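Side-chain contacts in Udp-n-acetylglucosamine pyrophosphorylase (Trypanosoma brucei, PDB 4BQH), which probably catalyses the transfer of a uridylyl group from UTP to N-acetylglucosamine 1-phosphate, giving UDP-N-acetylglucosamine and diphosphate: residues 463-466 with 467-471; 508-511 with 512-515. One frame throughout, in Å; residues are numbered along the deposited sequence.

Contact 1 is a stretch of helix 448-471, and contact 2 lies in the loop between strand 501-504 and helix 519-528; their centres are about 12 Å apart. They touch directly, for L515 of the loop packs on A466 and L463 of the helix. Both are partly buried, contact 1 lying farther out, with its centre about 32 Å from the chain's centre against about 23 Å for contact 2. In 463-471 the backbone is bonded in helical fashion and side chains add to it, whereas in 508-515, which has no regular structure, the side chains of S509 and E513 do the bonding that a helix would leave to its peptides.

Contact 1. Residues 463-466 with 467-471; sequences LITA and LETAA
The side chain of T469 folds back onto the carbonyl of T465, one turn earlier in helix 448-471, and OG1 donates a hydrogen bond to T465 O over 3.0 Å. With chi1 at -57°, OG1 stands beside its own backbone N, close enough for both to serve the same acceptor. T465 O therefore takes two bonds, because T469 N also reaches it, and the two donors arrive from opposite faces of the carbonyl plane. The other polar links are ordinary helical ones: L467 N bonds L463 O, E468 N bonds I464 O at 2.9 Å, and A470 N bonds A466 O in a fairly straight bond of 165°.

Apolar contact joins L463 and L467, which meet through CG and CD1, 4.2 Å apart, on the buried side, where branched aliphatic chains suit the company of V492 on helix 485-497 and V522 and I523 on helix 519-528. A470 touches L519 with its methyl, a small group that probably permits close approach.

E468 forms a group of its own. It lies side by side with I464, pointing the same way, and the methyl CG2 of I464 sits over the face of the E468 carboxylate, 4.0 Å from CD. With CG beside its own backbone N (chi1 -78°), the extended glutamate chain runs back past the I464 carbonyl to where OE2 forms a salt bridge with R496 of helix 485-497.

The division of labour follows from this chemistry. Leucines join the helix to its neighbours by apolar packing, the glutamate ties it to helix 485-497 by charge, and the exposed T469 turns its hydroxyl back onto the helix backbone, giving a carbonyl of the preceding turn a second donor.

Contact 2. Residues 508-511 with 512-515; sequences VSVG and GEGL. With SO4 (sulfate ion), chain B.
S509 and E513 bind the turn together, each bonding the backbone of the other half. S509 OG sits anti to its own N (chi1 -163°), which sets it inside the turn. There it donates to E513 O at 2.7 Å, in the carbonyl plane on a lone pair, and accepts from G512 N at 2.9 Å through a rather bent N-H. A small hydroxyl that can both give and take suits this buried place.

The carboxylate of E513 answers by gripping two successive peptides: OE2 takes V510 N at 3.1 Å and OE1 takes G511 N at 2.8 Å, each on its syn lone pair. To reach back, the chain adopts a chi1 of 87°, with CG between the backbone N and carbonyl carbon, and bends again at chi2. Two N-H groups and R157 of helix 147-166, which forms a salt bridge with OE2, hold the carboxylate and would probably stabilise its charge.

Alongside the polar bonds, V508 CG1 meets L515 CD2 at 3.9 Å, the two side chains crossing at about a right angle. A water donates to both V508 O and G514 O, bridging the two halves of the loop, and G514 N donates to O3 of a sulfate ion at 2.9 Å. Glycine fits at 512 and 514 because both have positive phi, where a CB would be jammed against the preceding carbonyl O.

Farther out, W462 of helix 448-471 packs on S509 and L515, while V510 rests on helix 147-166. R516 N also bonds the sulfate, which probably came from the crystallisation liquor. The result is an irregular connecting loop, turned at positive-phi glycines and held by side-chain to backbone hydrogen bonds, leading from strand 501-504 to helix 519-528.

Contact 1. Residues 463-466 with 467-471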
loop_
_atom_site.group_PDB
_atom_site.type_symbol
_atom_site.label_atom_id
_atom_site.label_comp_id
_atom_site.label_asym_id
_atom_site.label_seq_id
_atom_site.Cartn_x
_atom_site.Cartn_y
_atom_site.Cartn_z
ATOM N N LEU A 463 -6.653 -5.584 -24.778
ATOM C CA LEU A 463 -7.668 -5.955 -25.770
ATOM C C LEU A 463 -7.069 -6.095 -27.172
ATOM O O LEU A 463 -7.393 -7.056 -27.887
ATOM C CB LEU A 463 -8.813 -4.935 -25.753
ATOM C CG LEU A 463 -9.956 -5.245 -26.728
ATOM C CD1 LEU A 463 -10.505 -6.648 -26.478
ATOM C CD2 LEU A 463 -11.052 -4.190 -26.577
ATOM N N ILE A 464 -6.181 -5.167 -27.550
ATOM C CA ILE A 464 -5.473 -5.242 -28.850
ATOM C C ILE A 464 -4.666 -6.537 -28.940
ATOM O O ILE A 464 -4.742 -7.249 -29.940
ATOM C CB ILE A 464 -4.602 -4.003 -29.136
ATOM C CG1 ILE A 464 -5.507 -2.810 -29.391
ATOM C CG2 ILE A 464 -3.701 -4.196 -30.370
ATOM C CD1 ILE A 464 -4.792 -1.484 -29.412
ATOM N N THR A 465 -3.969 -6.885 -27.862
ATOM C CA THR A 465 -3.264 -8.172 -27.793
ATOM C C THR A 465 -4.191 -9.377 -27.961
ATOM O O THR A 465 -3.869 -10.327 -28.702
ATOM C CB THR A 465 -2.485 -8.304 -26.464
ATOM O OG1 THR A 465 -1.504 -7.264 -26.409
ATOM C CG2 THR A 465 -1.796 -9.669 -26.375
ATOM N N ALA A 466 -5.338 -9.356 -27.281
ATOM C CA ALA A 466 -6.297 -10.456 -27.407
ATOM C C ALA A 466 -6.825 -10.564 -28.847
ATOM O O ALA A 466 -6.965 -11.668 -29.385
ATOM C CB ALA A 466 -7.442 -10.291 -26.429
ATOM N N LEU A 467 -7.090 -9.411 -29.467
ATOM C CA LEU A 467 -7.573 -9.381 -30.848
ATOM C C LEU A 467 -6.540 -9.913 -31.835
ATOM O O LEU A 467 -6.884 -10.658 -32.768
ATOM C CB LEU A 467 -8.006 -7.962 -31.230
ATOM C CG LEU A 467 -9.393 -7.563 -30.712
ATOM C CD1 LEU A 467 -9.662 -6.065 -30.869
ATOM C CD2 LEU A 467 -10.467 -8.396 -31.406
ATOM N N GLU A 468 -5.278 -9.551 -31.621
ATOM C CA GLU A 468 -4.186 -9.992 -32.484
ATOM C C GLU A 468 -3.906 -11.491 -32.364
ATOM O O GLU A 468 -3.537 -12.130 -33.356
ATOM C CB GLU A 468 -2.910 -9.192 -32.230
ATOM C CG GLU A 468 -2.912 -7.816 -32.876
ATOM C CD GLU A 468 -1.739 -6.958 -32.448
ATOM O OE1 GLU A 468 -1.223 -7.156 -31.322
ATOM O OE2 GLU A 468 -1.334 -6.076 -33.235
ATOM N N THR A 469 -4.082 -12.044 -31.165
ATOM C CA THR A 469 -3.948 -13.487 -30.979
ATOM C C THR A 469 -5.029 -14.229 -31.761
ATOM O O THR A 469 -4.733 -15.221 -32.437
ATOM C CB THR A 469 -3.965 -13.900 -29.496
ATOM O OG1 THR A 469 -2.918 -13.207 -28.815
ATOM C CG2 THR A 469 -3.720 -15.411 -29.357
ATOM N N ALA A 470 -6.268 -13.736 -31.671
ATOM C CA ALA A 470 -7.387 -14.300 -32.427
ATOM C C ALA A 470 -7.178 -14.175 -33.938
ATOM O O ALA A 470 -7.547 -15.085 -34.693
ATOM C CB ALA A 470 -8.696 -13.668 -31.998
ATOM N N ALA A 471 -6.562 -13.070 -34.367
ATOM C CA ALA A 471 -6.183 -12.870 -35.774
ATOM C C ALA A 471 -5.255 -13.984 -36.271
ATOM O O ALA A 471 -5.264 -14.326 -37.454
ATOM C CB ALA A 471 -5.535 -11.510 -35.971
#

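Contact 2. Residues 508-511 with 512-515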
loop_
_atom_site.group_PDB
_atom_site.type_symbol
_atom_site.label_atom_id
_atom_site.label_comp_id
_atom_site.label_asym_id
_atom_site.label_seq_id
_atom_site.Cartn_x
_atom_site.Cartn_y
_atom_site.Cartn_z
ATOM N N VAL A 508 -13.436 -9.538 -14.884
ATOM C CA VAL A 508 -13.074 -10.149 -16.168
ATOM C C VAL A 508 -11.585 -10.456 -16.302
ATOM O O VAL A 508 -11.208 -11.579 -16.664
ATOM C CB VAL A 508 -13.541 -9.290 -17.369
ATOM C CG1 VAL A 508 -13.126 -9.921 -18.684
ATOM C CG2 VAL A 508 -15.057 -9.154 -17.314
ATOM N N SER A 509 -10.743 -9.464 -16.018
ATOM C CA SER A 509 -9.310 -9.593 -16.280
ATOM C C SER A 509 -8.520 -8.762 -15.303
ATOM O O SER A 509 -8.861 -7.603 -15.070
ATOM C CB SER A 509 -8.991 -9.074 -17.677
ATOM O OG SER A 509 -7.735 -9.507 -18.114
ATOM N N VAL A 510 -7.443 -9.351 -14.758
ATOM C CA VAL A 510 -6.498 -8.580 -13.937
ATOM C C VAL A 510 -5.128 -8.487 -14.590
ATOM O O VAL A 510 -4.306 -7.662 -14.170
ATOM C CB VAL A 510 -6.309 -9.167 -12.515
ATOM C CG1 VAL A 510 -7.498 -8.832 -11.616
ATOM C CG2 VAL A 510 -6.013 -10.668 -12.571
ATOM N N GLY A 511 -4.875 -9.295 -15.619
ATOM C CA GLY A 511 -3.600 -9.222 -16.311
ATOM C C GLY A 511 -3.651 -9.389 -17.806
ATOM O O GLY A 511 -2.631 -9.683 -18.423
ATOM N N GLY A 512 -4.832 -9.221 -18.405
ATOM C CA GLY A 512 -4.952 -9.411 -19.855
ATOM C C GLY A 512 -5.564 -10.740 -20.275
ATOM O O GLY A 512 -5.907 -10.924 -21.434
ATOM N N GLU A 513 -5.709 -11.659 -19.328
ATOM C CA GLU A 513 -6.369 -12.953 -19.558
ATOM C C GLU A 513 -7.896 -12.847 -19.564
ATOM O O GLU A 513 -8.483 -11.866 -19.075
ATOM C CB GLU A 513 -5.938 -13.942 -18.448
ATOM C CG GLU A 513 -6.790 -13.909 -17.173
ATOM C CD GLU A 513 -6.692 -12.599 -16.379
ATOM O OE1 GLU A 513 -5.726 -11.838 -16.561
ATOM O OE2 GLU A 513 -7.592 -12.331 -15.573
ATOM N N GLY A 514 -8.558 -13.863 -20.114
ATOM C CA GLY A 514 -9.986 -13.990 -19.910
ATOM C C GLY A 514 -10.800 -13.174 -20.900
ATOM O O GLY A 514 -12.000 -12.996 -20.703
ATOM N N LEU A 515 -10.149 -12.670 -21.947
ATOM C CA LEU A 515 -10.829 -11.793 -22.915
ATOM C C LEU A 515 -11.367 -12.537 -24.134
ATOM O O LEU A 515 -12.225 -12.009 -24.845
ATOM C CB LEU A 515 -9.911 -10.649 -23.382
ATOM C CG LEU A 515 -9.378 -9.716 -22.283
ATOM C CD1 LEU A 515 -8.574 -8.576 -22.898
ATOM C CD2 LEU A 515 -10.518 -9.181 -21.430
HETATM S S SO4 B . -7.859 -16.116 -22.613
HETATM O O1 SO4 B . -7.881 -17.436 -23.292
HETATM O O2 SO4 B . -6.908 -15.250 -23.348
HETATM O O3 SO4 B . -7.367 -16.264 -21.215
HETATM O O4 SO4 B . -9.221 -15.534 -22.642
HETATM O O HOH W 1 -12.835 -13.426 -17.726
#